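Local coordinates for protein aldehyde dehydrogenase (Anabaena variabilis, PDB 4H7N) that probably oxidises aldehydes to carboxylic acids with NAD+ as electron acceptor, as members of the aldehyde dehydrogenase family do, at residues 335-340 / 344-349; 315-320 / 367-372; 149-154 / 180-185; 51-56 / 101-106; 394-399 / 406-411. All coordinates share one frame; numbering follows the deposited sequence.

Interaction 1: 335-340 / 344-349; sequences GKVEEL and WWCRPT
Two bonds engage the hydroxyl of Thr349: OG1 accepts the backbone N-H of Gly335, with N 2.9 Å from OG1, and gives its own proton to Arg347 O, 2.7 Å from that same OG1. Nearby, a water bridges the two backbones, donating to Lys336 O and accepting from Arg347 N. The segments then close into a two-stranded beta hairpin. In its antiparallel hydrogen-bonded pair, Trp345 N lies 2.8 Å from Glu338 O and Glu338 N 2.9 Å from Trp345 O. The side chains of this pair share a face. Glu338 CG is wedged between the backbone N and the carbonyl carbon (chi1 43°), and the extended remainder carries OE2 to Arg347 NH1 at 3.0 Å, a salt bridge at the guanidinium edge with the two planar groups 64° apart. Trp345 NE1 donates to Leu340 O at 3.0 Å, the acceptor 18° out of the ring plane, while Leu340 CD1 makes a CH-pi contact over the five-membered ring. Replacing Trp345 with an alanine would probably leave Leu340 O without its indole donor and Leu340 CD1 without the face it covers. On the opposite face of the hairpin, Glu339 CB sits over the six-membered ring of Trp344. Val337 CG1 comes to 3.8 Å from Trp344 CE3, the two side chains crossing at about a right angle. The indole N-H of Trp344 bonds to Glu311, on helix 311-326.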
# COMPACT_ATOMS: atom_id res chain seq x y z
N GLY A 335 9.90 37.25 -14.73
CA GLY A 335 9.38 37.82 -13.50
C GLY A 335 8.04 38.50 -13.55
O GLY A 335 7.65 39.12 -12.58
N LYS A 336 7.29 38.32 -14.65
CA LYS A 336 5.97 38.92 -14.79
C LYS A 336 4.93 37.93 -15.29
O LYS A 336 5.06 37.42 -16.40
CB LYS A 336 6.02 40.02 -15.84
CG LYS A 336 6.96 41.16 -15.52
CD LYS A 336 6.95 42.15 -16.68
CE LYS A 336 8.36 42.51 -17.13
NZ LYS A 336 9.07 43.32 -16.11
N VAL A 337 3.87 37.71 -14.51
CA VAL A 337 2.70 37.01 -15.02
C VAL A 337 1.82 38.00 -15.78
O VAL A 337 1.28 38.91 -15.19
CB VAL A 337 1.93 36.35 -13.90
CG1 VAL A 337 0.65 35.71 -14.44
CG2 VAL A 337 2.82 35.31 -13.20
N GLU A 338 1.69 37.83 -17.09
CA GLU A 338 0.98 38.82 -17.91
C GLU A 338 -0.05 38.17 -18.81
O GLU A 338 0.07 36.97 -19.18
CB GLU A 338 1.95 39.64 -18.74
CG GLU A 338 3.06 38.82 -19.37
CD GLU A 338 4.02 39.65 -20.20
OE1 GLU A 338 3.74 40.85 -20.37
OE2 GLU A 338 5.04 39.11 -20.68
N GLU A 339 -1.08 38.95 -19.13
CA GLU A 339 -2.12 38.57 -20.06
C GLU A 339 -1.69 38.94 -21.49
O GLU A 339 -1.23 40.05 -21.74
CB GLU A 339 -3.47 39.21 -19.66
CG GLU A 339 -4.63 38.93 -20.64
CD GLU A 339 -4.81 40.00 -21.73
OE1 GLU A 339 -5.10 41.16 -21.38
OE2 GLU A 339 -4.69 39.71 -22.94
N LEU A 340 -1.77 37.98 -22.40
CA LEU A 340 -1.49 38.21 -23.80
C LEU A 340 -2.47 37.38 -24.63
O LEU A 340 -2.60 36.14 -24.44
CB LEU A 340 -0.07 37.83 -24.15
CG LEU A 340 1.08 38.53 -23.40
CD1 LEU A 340 2.33 37.70 -23.60
CD2 LEU A 340 1.27 39.97 -23.90
N TRP A 344 -2.85 33.73 -19.93
CA TRP A 344 -1.84 34.11 -18.93
C TRP A 344 -0.52 33.43 -19.28
O TRP A 344 -0.48 32.24 -19.63
CB TRP A 344 -2.24 33.65 -17.52
CG TRP A 344 -3.36 34.43 -16.88
CD1 TRP A 344 -4.60 33.97 -16.56
CD2 TRP A 344 -3.32 35.81 -16.48
NE1 TRP A 344 -5.34 34.97 -16.00
CE2 TRP A 344 -4.59 36.11 -15.93
CE3 TRP A 344 -2.34 36.82 -16.53
CZ2 TRP A 344 -4.91 37.38 -15.43
CZ3 TRP A 344 -2.65 38.07 -16.04
CH2 TRP A 344 -3.94 38.35 -15.49
N TRP A 345 0.55 34.17 -19.10
CA TRP A 345 1.90 33.78 -19.46
C TRP A 345 2.92 34.24 -18.43
O TRP A 345 2.72 35.23 -17.72
CB TRP A 345 2.28 34.40 -20.81
CG TRP A 345 1.29 34.15 -21.88
CD1 TRP A 345 0.14 34.82 -22.11
CD2 TRP A 345 1.39 33.16 -22.91
NE1 TRP A 345 -0.52 34.31 -23.20
CE2 TRP A 345 0.24 33.30 -23.72
CE3 TRP A 345 2.34 32.19 -23.24
CZ2 TRP A 345 0.00 32.50 -24.82
CZ3 TRP A 345 2.12 31.41 -24.35
CH2 TRP A 345 0.94 31.57 -25.12
N CYS A 346 4.00 33.47 -18.33
CA CYS A 346 5.18 33.85 -17.56
C CYS A 346 6.40 33.31 -18.28
O CYS A 346 6.45 32.12 -18.66
CB CYS A 346 5.15 33.25 -16.15
SG CYS A 346 6.46 33.95 -15.05
N ARG A 347 7.39 34.15 -18.42
CA ARG A 347 8.64 33.72 -19.02
C ARG A 347 9.54 33.07 -17.98
O ARG A 347 9.40 33.31 -16.78
CB ARG A 347 9.40 34.89 -19.65
CG ARG A 347 8.74 35.47 -20.87
CD ARG A 347 9.54 36.66 -21.39
NE ARG A 347 9.19 36.86 -22.80
CZ ARG A 347 8.17 37.58 -23.24
NH1 ARG A 347 7.37 38.25 -22.40
NH2 ARG A 347 7.96 37.65 -24.55
N PRO A 348 10.48 32.25 -18.44
CA PRO A 348 11.54 31.72 -17.58
C PRO A 348 12.15 32.83 -16.73
O PRO A 348 12.50 33.88 -17.23
CB PRO A 348 12.55 31.18 -18.59
CG PRO A 348 11.71 30.75 -19.75
CD PRO A 348 10.66 31.83 -19.85
N THR A 349 12.18 32.60 -15.43
CA THR A 349 12.51 33.63 -14.47
C THR A 349 13.63 33.15 -13.58
O THR A 349 13.47 32.14 -12.89
CB THR A 349 11.27 33.93 -13.64
OG1 THR A 349 10.23 34.40 -14.50
CG2 THR A 349 11.53 34.94 -12.57
O HOH W 1 7.43 36.97 -17.63

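Interaction 2: 315-320 / 367-372; sequences GIINDH and GPIMPV
A helix-on-sheet layer of the alpha/beta domain that is the catalytic domain in aldehyde dehydrogenases is made where Ile317 of helix 311-326 meets Gly367, just before strand 369-375, and Ile369 within it. The strand belongs to a mixed seven-stranded sheet, and this contact illustrates how one branched side chain can serve two neighbours. The longer branch of Ile317 has CG1 beside the backbone N and opposite the carbonyl carbon (chi1 -64°), which sends CD1 onto the main chain, 3.6 Å from Gly367 CA. The shorter branch takes the other direction, and its CG2 faces the end of Ile369. A beta carbon at Gly367 would point at the helix and collide with Ile317 CD1, so the bare backbone there is what admits the methyl group. Between the two points of contact the chain turns sharply at Pro368, the centre of an inverse gamma turn, with a weak bond from Ile369 N to Gly367 O at 3.0 Å. Val337, just before strand 338-340, also touches Ile317. Met370, next along the strand, packs instead against helices 247-259 and 279-292. One turn after Ile317, His320 ND1 is hydrogen-bonded to Thr365 OG1, just before the strand segment, while Ile316 CG2 lies 3.7 Å above one face of the His320 imidazole, offset toward the ring's rim. The side-chain pairing itself is looser, with Ile317 CG2 4.3 Å from Ile369 CD1.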
# COMPACT_ATOMS: atom_id res chain seq x y z
N GLY A 315 -2.46 32.93 -10.69
CA GLY A 315 -2.54 33.70 -9.46
C GLY A 315 -1.48 33.27 -8.46
O GLY A 315 -0.87 34.11 -7.83
N ILE A 316 -1.27 31.96 -8.29
CA ILE A 316 -0.28 31.48 -7.35
C ILE A 316 1.14 31.89 -7.74
O ILE A 316 1.94 32.34 -6.90
CB ILE A 316 -0.33 29.94 -7.26
CG1 ILE A 316 -1.62 29.50 -6.50
CG2 ILE A 316 0.92 29.41 -6.59
CD1 ILE A 316 -1.93 28.00 -6.58
N ILE A 317 1.48 31.71 -9.02
CA ILE A 317 2.82 32.07 -9.51
C ILE A 317 3.05 33.58 -9.29
O ILE A 317 4.10 34.00 -8.80
CB ILE A 317 2.99 31.72 -10.99
CG1 ILE A 317 2.89 30.23 -11.21
CG2 ILE A 317 4.34 32.24 -11.53
CD1 ILE A 317 2.69 29.81 -12.64
N ASN A 318 2.05 34.38 -9.64
CA ASN A 318 2.14 35.82 -9.45
C ASN A 318 2.40 36.18 -7.97
O ASN A 318 3.28 36.98 -7.63
CB ASN A 318 0.89 36.50 -9.98
CG ASN A 318 0.97 38.01 -9.89
OD1 ASN A 318 1.82 38.64 -10.53
ND2 ASN A 318 0.16 38.58 -9.04
N ASP A 319 1.70 35.49 -7.09
CA ASP A 319 1.85 35.70 -5.66
C ASP A 319 3.25 35.31 -5.16
O ASP A 319 3.83 36.01 -4.34
CB ASP A 319 0.76 34.92 -4.96
CG ASP A 319 0.88 34.98 -3.48
OD1 ASP A 319 0.74 36.10 -2.98
OD2 ASP A 319 1.10 33.93 -2.82
N HIS A 320 3.82 34.23 -5.70
CA HIS A 320 5.17 33.79 -5.31
C HIS A 320 6.22 34.80 -5.72
O HIS A 320 7.16 35.07 -4.97
CB HIS A 320 5.49 32.38 -5.88
CG HIS A 320 4.78 31.28 -5.14
ND1 HIS A 320 5.22 29.97 -5.11
CD2 HIS A 320 3.68 31.32 -4.35
CE1 HIS A 320 4.42 29.26 -4.34
NE2 HIS A 320 3.47 30.05 -3.88
N GLY A 367 5.45 26.76 -11.75
CA GLY A 367 5.73 27.80 -12.74
C GLY A 367 7.19 27.76 -13.19
O GLY A 367 7.98 26.94 -12.69
N PRO A 368 7.58 28.66 -14.12
CA PRO A 368 8.91 28.53 -14.72
C PRO A 368 9.93 29.38 -13.96
O PRO A 368 10.65 30.20 -14.55
CB PRO A 368 8.68 29.06 -16.13
CG PRO A 368 7.68 30.16 -15.94
CD PRO A 368 6.79 29.70 -14.79
N ILE A 369 10.00 29.16 -12.66
CA ILE A 369 10.79 30.03 -11.78
C ILE A 369 12.03 29.30 -11.28
O ILE A 369 11.95 28.15 -10.89
CB ILE A 369 9.99 30.43 -10.54
CG1 ILE A 369 8.61 30.94 -10.95
CG2 ILE A 369 10.72 31.52 -9.78
CD1 ILE A 369 8.62 32.02 -12.02
N MSE A 370 13.16 30.01 -11.28
CA MSE A 370 14.44 29.43 -10.93
C MSE A 370 15.03 30.32 -9.87
O MSE A 370 15.74 31.29 -10.20
CB MSE A 370 15.31 29.38 -12.18
CG MSE A 370 14.86 28.29 -13.13
SE MSE A 370 15.72 28.39 -14.89
CE MSE A 370 14.78 29.93 -15.64
N PRO A 371 14.71 30.07 -8.61
CA PRO A 371 15.40 30.76 -7.51
C PRO A 371 16.71 30.06 -7.19
O PRO A 371 16.72 28.85 -6.92
CB PRO A 371 14.40 30.62 -6.33
CG PRO A 371 13.58 29.41 -6.65
CD PRO A 371 13.75 29.07 -8.11
N VAL A 372 17.80 30.81 -7.16
CA VAL A 372 19.13 30.26 -6.99
C VAL A 372 19.81 30.77 -5.73
O VAL A 372 19.98 31.94 -5.59
CB VAL A 372 20.00 30.63 -8.21
CG1 VAL A 372 21.33 29.90 -8.15
CG2 VAL A 372 19.27 30.22 -9.48

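Interaction 3: 149-154 / 180-185; sequences PALLAG and PELRDV
The flat group met by Leu151 is the peptide carbonyl of Val185, whose O lies 4.0 Å from Leu151 CD2; neither segment brings an aromatic ring. The side-chain part of the contact is aliphatic and gathers around one methyl. Leu151 CD2 stands 4.2 Å from Leu182 CD1 and 4.3 Å from Val185 CG2, so a single branch tip serves two side chains and a carbonyl. Leu182 begins without aiming at the helix, but with CG opposite the backbone N (chi1 -168°) its CD1 swings nearer, and the two leucines cross at about a right angle. Val185 points its beta carbon toward Leu151. Within 180-185, Val185 N bonds to Leu182 O at 3.0 Å, a backbone bond that links the two residues that touch Leu151. The helix itself closes with a Schellman motif at Gly154, where Gly154 N is 3.0 Å from Leu151 O. Trp44 of helix 27-46 touches both Leu182 and Val185, Leu182 also reaches Thr55 and Trp59 of helix 48-64, and Leu151 rests on Val157 of strand 156-161, the parallel neighbour of strand 186-188.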
# COMPACT_ATOMS: atom_id res chain seq x y z
N PRO A 149 -1.62 0.14 -16.98
CA PRO A 149 -1.31 -1.12 -16.28
C PRO A 149 -2.50 -1.71 -15.55
O PRO A 149 -2.68 -2.92 -15.52
CB PRO A 149 -0.17 -0.72 -15.31
CG PRO A 149 -0.14 0.79 -15.26
CD PRO A 149 -0.75 1.24 -16.56
N ALA A 150 -3.37 -0.87 -15.00
CA ALA A 150 -4.56 -1.42 -14.37
C ALA A 150 -5.43 -2.21 -15.37
O ALA A 150 -5.93 -3.28 -15.03
CB ALA A 150 -5.36 -0.31 -13.75
N LEU A 151 -5.60 -1.69 -16.60
CA LEU A 151 -6.37 -2.41 -17.58
C LEU A 151 -5.73 -3.75 -17.91
O LEU A 151 -6.43 -4.74 -18.01
CB LEU A 151 -6.55 -1.63 -18.89
CG LEU A 151 -7.53 -0.45 -18.75
CD1 LEU A 151 -7.38 0.48 -19.93
CD2 LEU A 151 -8.96 -0.92 -18.69
N LEU A 152 -4.42 -3.78 -18.07
CA LEU A 152 -3.74 -5.01 -18.43
C LEU A 152 -3.80 -6.04 -17.31
O LEU A 152 -3.74 -7.25 -17.56
CB LEU A 152 -2.31 -4.71 -18.85
CG LEU A 152 -2.26 -4.06 -20.25
CD1 LEU A 152 -0.94 -3.37 -20.57
CD2 LEU A 152 -2.57 -5.07 -21.35
N ALA A 153 -3.89 -5.56 -16.09
CA ALA A 153 -4.04 -6.41 -14.92
C ALA A 153 -5.38 -7.13 -14.94
O ALA A 153 -5.55 -8.12 -14.23
CB ALA A 153 -3.93 -5.61 -13.63
N GLY A 154 -6.32 -6.63 -15.73
CA GLY A 154 -7.66 -7.17 -15.73
C GLY A 154 -8.70 -6.34 -14.99
O GLY A 154 -9.80 -6.79 -14.84
N PRO A 180 -14.44 -3.38 -29.30
CA PRO A 180 -15.62 -3.75 -28.50
C PRO A 180 -15.28 -4.35 -27.13
O PRO A 180 -15.99 -4.10 -26.16
CB PRO A 180 -16.38 -4.71 -29.42
CG PRO A 180 -15.33 -5.24 -30.36
CD PRO A 180 -14.38 -4.10 -30.59
N GLU A 181 -14.15 -5.03 -27.00
CA GLU A 181 -13.81 -5.61 -25.70
C GLU A 181 -13.33 -4.59 -24.64
O GLU A 181 -13.29 -4.90 -23.48
CB GLU A 181 -12.77 -6.69 -25.89
CG GLU A 181 -13.26 -7.82 -26.80
CD GLU A 181 -14.15 -8.86 -26.11
OE1 GLU A 181 -14.62 -8.64 -24.94
OE2 GLU A 181 -14.37 -9.93 -26.73
N LEU A 182 -13.01 -3.36 -25.02
CA LEU A 182 -12.47 -2.39 -24.08
C LEU A 182 -13.47 -1.34 -23.71
O LEU A 182 -13.37 -0.71 -22.66
CB LEU A 182 -11.27 -1.74 -24.71
CG LEU A 182 -10.33 -0.87 -23.89
CD1 LEU A 182 -9.69 -1.65 -22.76
CD2 LEU A 182 -9.25 -0.36 -24.82
N ARG A 183 -14.46 -1.14 -24.57
CA ARG A 183 -15.25 0.07 -24.51
C ARG A 183 -16.23 0.04 -23.36
O ARG A 183 -16.71 1.07 -22.96
CB ARG A 183 -16.01 0.32 -25.84
CG ARG A 183 -16.99 -0.79 -26.22
CD ARG A 183 -17.95 -0.38 -27.34
NE ARG A 183 -18.70 0.83 -26.97
CZ ARG A 183 -19.58 1.45 -27.74
NH1 ARG A 183 -19.89 0.98 -28.95
NH2 ARG A 183 -20.17 2.55 -27.28
N ASP A 184 -16.53 -1.11 -22.80
CA ASP A 184 -17.32 -1.12 -21.58
C ASP A 184 -16.51 -1.28 -20.28
O ASP A 184 -17.09 -1.24 -19.20
CB ASP A 184 -18.39 -2.18 -21.68
CG ASP A 184 -19.37 -1.88 -22.80
OD1 ASP A 184 -19.89 -0.74 -22.90
OD2 ASP A 184 -19.60 -2.79 -23.58
N VAL A 185 -15.20 -1.37 -20.37
CA VAL A 185 -14.36 -1.41 -19.17
C VAL A 185 -13.42 -0.23 -18.94
O VAL A 185 -12.83 -0.14 -17.86
CB VAL A 185 -13.52 -2.72 -19.01
CG1 VAL A 185 -14.46 -3.91 -18.88
CG2 VAL A 185 -12.52 -2.90 -20.12

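Interaction 4: 51-56 / 101-106; sequences GRITTL and LAPELL
With CG1 beside the backbone N and opposite the carbonyl carbon (chi1 -67°), and the chain then straight at chi2, Ile53 reaches out to set its CD1 3.6 Å from Pro103 CG. The two side chains cross at about a right angle, and Pro103 CD is the next atom met. Arg52 leaves its helix in the same sense but bends at chi3 (-64°), bringing its guanidinium to Leu106 edge-on: Leu106 CD1 lies in the guanidinium plane, 3.5 Å from Arg52 NH2. This is a van der Waals approach; the polar work of the group is done elsewhere. Arg52 NE donates to Leu152 O near the end of helix 147-153, and NH1 to Trp44 O, bonds that fix the rotation of the guanidinium, with its NH2 edge turned to Leu106. A glycerol, probably from the crystallisation liquor, is also bonded to NH1. Pro103 has no N-H to give the preceding turn, and helix 82-106 is kinked there. Val49 of the same partner helix extends the seam by touching Ala102 and Leu106. Such side-chain contact between helices 48-64 and 82-106 is consistent with the helical layer that accompanies the NAD-binding domain in the aldehyde dehydrogenase fold.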
# COMPACT_ATOMS: atom_id res chain seq x y z
N GLY A 51 -5.19 -11.72 -24.57
CA GLY A 51 -6.36 -11.09 -25.17
C GLY A 51 -6.43 -9.58 -24.86
O GLY A 51 -6.80 -8.80 -25.72
N ARG A 52 -6.08 -9.18 -23.62
CA ARG A 52 -6.16 -7.77 -23.23
C ARG A 52 -5.13 -6.96 -23.98
O ARG A 52 -5.44 -5.84 -24.40
CB ARG A 52 -6.05 -7.54 -21.71
CG ARG A 52 -7.25 -8.11 -20.99
CD ARG A 52 -7.31 -7.79 -19.52
NE ARG A 52 -6.20 -8.36 -18.72
CZ ARG A 52 -6.21 -9.54 -18.12
NH1 ARG A 52 -7.25 -10.34 -18.18
NH2 ARG A 52 -5.15 -9.89 -17.39
N ILE A 53 -3.93 -7.53 -24.16
CA ILE A 53 -2.87 -6.95 -24.99
C ILE A 53 -3.37 -6.75 -26.40
O ILE A 53 -3.21 -5.67 -26.96
CB ILE A 53 -1.57 -7.80 -24.96
CG1 ILE A 53 -0.96 -7.75 -23.56
CG2 ILE A 53 -0.53 -7.26 -25.95
CD1 ILE A 53 0.15 -8.78 -23.33
N THR A 54 -3.96 -7.76 -27.01
CA THR A 54 -4.46 -7.58 -28.39
C THR A 54 -5.39 -6.37 -28.48
O THR A 54 -5.27 -5.55 -29.37
CB THR A 54 -5.13 -8.86 -28.87
OG1 THR A 54 -4.14 -9.88 -28.90
CG2 THR A 54 -5.77 -8.71 -30.29
N THR A 55 -6.31 -6.27 -27.53
CA THR A 55 -7.28 -5.22 -27.47
C THR A 55 -6.64 -3.85 -27.31
O THR A 55 -6.99 -2.93 -28.01
CB THR A 55 -8.23 -5.49 -26.28
OG1 THR A 55 -8.90 -6.72 -26.51
CG2 THR A 55 -9.25 -4.46 -26.15
N LEU A 56 -5.68 -3.72 -26.40
CA LEU A 56 -5.00 -2.44 -26.20
C LEU A 56 -4.26 -2.04 -27.47
O LEU A 56 -4.27 -0.86 -27.87
CB LEU A 56 -4.02 -2.51 -25.00
CG LEU A 56 -4.57 -2.07 -23.64
CD1 LEU A 56 -5.01 -0.62 -23.64
CD2 LEU A 56 -5.78 -2.85 -23.20
N LEU A 101 5.39 -6.04 -20.55
CA LEU A 101 5.75 -6.50 -19.21
C LEU A 101 4.69 -7.38 -18.60
O LEU A 101 5.00 -8.22 -17.80
CB LEU A 101 5.98 -5.35 -18.25
CG LEU A 101 7.16 -4.45 -18.54
CD1 LEU A 101 7.16 -3.27 -17.55
CD2 LEU A 101 8.48 -5.22 -18.51
N ALA A 102 3.44 -7.15 -18.97
CA ALA A 102 2.32 -7.76 -18.25
C ALA A 102 2.31 -9.30 -18.18
O ALA A 102 2.00 -9.82 -17.10
CB ALA A 102 1.00 -7.24 -18.75
N PRO A 103 2.61 -10.03 -19.29
CA PRO A 103 2.48 -11.51 -19.21
C PRO A 103 3.34 -12.10 -18.11
O PRO A 103 2.90 -12.98 -17.37
CB PRO A 103 2.89 -11.98 -20.61
CG PRO A 103 2.49 -10.81 -21.48
CD PRO A 103 2.90 -9.60 -20.67
N GLU A 104 4.55 -11.61 -17.99
CA GLU A 104 5.47 -12.15 -17.01
C GLU A 104 4.99 -11.81 -15.61
O GLU A 104 5.10 -12.61 -14.70
CB GLU A 104 6.84 -11.60 -17.24
CG GLU A 104 7.87 -11.99 -16.22
CD GLU A 104 8.57 -10.75 -15.68
OE1 GLU A 104 8.18 -9.62 -16.09
OE2 GLU A 104 9.50 -10.91 -14.85
N LEU A 105 4.42 -10.63 -15.44
CA LEU A 105 3.95 -10.21 -14.12
C LEU A 105 2.70 -10.94 -13.69
O LEU A 105 2.44 -11.01 -12.50
CB LEU A 105 3.71 -8.67 -14.07
CG LEU A 105 5.00 -7.86 -14.32
CD1 LEU A 105 4.71 -6.37 -14.42
CD2 LEU A 105 6.06 -8.11 -13.25
N LEU A 106 1.91 -11.45 -14.63
CA LEU A 106 0.64 -12.08 -14.29
C LEU A 106 0.68 -13.61 -14.26
O LEU A 106 -0.33 -14.25 -14.00
CB LEU A 106 -0.43 -11.64 -15.25
CG LEU A 106 -0.76 -10.15 -15.26
CD1 LEU A 106 -1.76 -9.94 -16.34
CD2 LEU A 106 -1.35 -9.71 -13.95

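Interaction 5: 394-399 / 406-411; sequences AAVFAG and KVARQL
Val396 fills the dense part of this contact, where its two methyls meet three residues of 406-411, whereas Lys406, Arg409 and Gln410 are exposed and do not touch the strand. CG1 of Val396, opposite the backbone N (chi1 -177°), lies 4.1 Å from Val407 CB. Its other methyl, CG2, is 3.9 Å from Leu411 CD1 and 4.1 Å from Ala408 CB, so this methyl meets both Ala408 and Leu411, at the two ends of the turn. Leu411 CD1 is shared: Ala394 CB, two residues back on the same face of the strand, approaches it to 3.8 Å. This is the strand-to-helix half of a beta-alpha-beta unit, in which helix 401-408 connects strand 393-397 to the parallel strand 415-418, at one margin of the seven-stranded sheet. Shortening Val396 to a glycine would probably open a gap between the strand and Val407, Ala408 and Leu411, leaving the Leu411 methyl with Ala394 alone as its partner on the strand. Leu411 is brought to that position by a type I turn from Ala408, closed by Leu411 N bonding to Ala408 O at 3.0 Å. On the solvent side the links are polar and local: Gln410 NE2 donates to Lys406 O at 3.2 Å over a nearly straight 169°, approaching 40° out of the carbonyl plane. The second subunit also reaches this end of the helix, Phe459 of that neighbouring subunit packing on Ala408 and its Gln121 on Arg409.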
# COMPACT_ATOMS: atom_id res chain seq x y z
N ALA A 394 14.89 14.92 -6.80
CA ALA A 394 15.98 15.88 -6.67
C ALA A 394 17.05 15.63 -7.73
O ALA A 394 17.05 14.61 -8.40
CB ALA A 394 16.61 15.84 -5.28
N ALA A 395 17.97 16.55 -7.84
CA ALA A 395 19.12 16.39 -8.74
C ALA A 395 20.41 16.84 -8.04
O ALA A 395 20.39 17.83 -7.29
CB ALA A 395 18.90 17.18 -10.00
N VAL A 396 21.51 16.15 -8.33
CA VAL A 396 22.82 16.55 -7.84
C VAL A 396 23.81 16.48 -8.97
O VAL A 396 23.87 15.46 -9.67
CB VAL A 396 23.32 15.58 -6.73
CG1 VAL A 396 24.65 16.07 -6.17
CG2 VAL A 396 22.29 15.49 -5.58
N PHE A 397 24.62 17.53 -9.11
CA PHE A 397 25.63 17.65 -10.13
C PHE A 397 26.98 17.78 -9.48
O PHE A 397 27.20 18.59 -8.55
CB PHE A 397 25.42 18.89 -11.00
CG PHE A 397 24.17 18.87 -11.80
CD1 PHE A 397 22.97 19.22 -11.23
CD2 PHE A 397 24.20 18.50 -13.15
CE1 PHE A 397 21.81 19.18 -11.95
CE2 PHE A 397 23.04 18.50 -13.90
CZ PHE A 397 21.84 18.85 -13.29
N ALA A 398 27.91 16.99 -9.98
CA ALA A 398 29.28 17.11 -9.59
C ALA A 398 30.22 16.64 -10.70
O ALA A 398 29.80 16.22 -11.79
CB ALA A 398 29.52 16.32 -8.30
N GLY A 399 31.51 16.70 -10.36
CA GLY A 399 32.60 16.34 -11.25
C GLY A 399 32.69 14.86 -11.46
O GLY A 399 33.37 14.44 -12.35
N LYS A 406 27.30 10.51 -3.17
CA LYS A 406 27.48 10.74 -1.72
C LYS A 406 26.47 11.73 -1.17
O LYS A 406 25.97 11.56 -0.08
CB LYS A 406 28.88 11.28 -1.37
CG LYS A 406 29.81 10.28 -0.76
CD LYS A 406 30.41 9.35 -1.82
CE LYS A 406 31.63 8.56 -1.32
NZ LYS A 406 32.37 7.94 -2.46
N VAL A 407 26.18 12.77 -1.93
CA VAL A 407 25.25 13.78 -1.51
C VAL A 407 23.84 13.31 -1.72
O VAL A 407 22.95 13.49 -0.84
CB VAL A 407 25.50 15.07 -2.30
CG1 VAL A 407 24.39 16.08 -2.08
CG2 VAL A 407 26.87 15.63 -1.90
N ALA A 408 23.61 12.70 -2.88
CA ALA A 408 22.29 12.18 -3.22
C ALA A 408 21.72 11.18 -2.20
O ALA A 408 20.54 11.24 -1.87
CB ALA A 408 22.32 11.54 -4.58
N ARG A 409 22.57 10.30 -1.70
CA ARG A 409 22.15 9.35 -0.68
C ARG A 409 21.67 10.01 0.62
O ARG A 409 21.01 9.37 1.39
CB ARG A 409 23.26 8.34 -0.37
CG ARG A 409 23.55 7.41 -1.55
CD ARG A 409 24.68 6.44 -1.24
NE ARG A 409 25.16 5.80 -2.47
CZ ARG A 409 26.41 5.90 -2.97
NH1 ARG A 409 27.37 6.63 -2.36
NH2 ARG A 409 26.69 5.24 -4.10
N GLN A 410 21.96 11.30 0.82
CA GLN A 410 21.49 12.03 2.02
C GLN A 410 20.16 12.68 1.86
O GLN A 410 19.62 13.25 2.82
CB GLN A 410 22.51 13.09 2.41
CG GLN A 410 23.81 12.45 2.80
CD GLN A 410 24.86 13.46 3.18
OE1 GLN A 410 24.67 14.25 4.10
NE2 GLN A 410 25.96 13.47 2.46
N LEU A 411 19.59 12.61 0.65
CA LEU A 411 18.40 13.38 0.39
C LEU A 411 17.14 12.55 0.61
O LEU A 411 17.09 11.40 0.18
CB LEU A 411 18.44 13.91 -1.04
CG LEU A 411 19.64 14.79 -1.37
CD1 LEU A 411 19.51 15.27 -2.83
CD2 LEU A 411 19.68 16.00 -0.45

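In the fold
Chemistry follows place only in part. Interaction 1, partly buried in a peripheral hairpin, combines backbone bonds with a salt bridge, a bridging water and indole contacts, while interactions 2, 3 and 5 are buried and carried by aliphatic side chains. Interaction 4 is partly buried yet apolar across its segments, the polar bonds of Arg52 going outside the pair. Interactions 2 and 5 reach the same seven-stranded sheet through different strands; interaction 1 joins interaction 2 by backbone bonding of Thr349 to Pro368 and Met370. Interactions 3 and 4 form a second cluster across the chain's centre from these two, linked where Arg52 bonds to Leu152. Interaction 5 alone is touched by the second subunit.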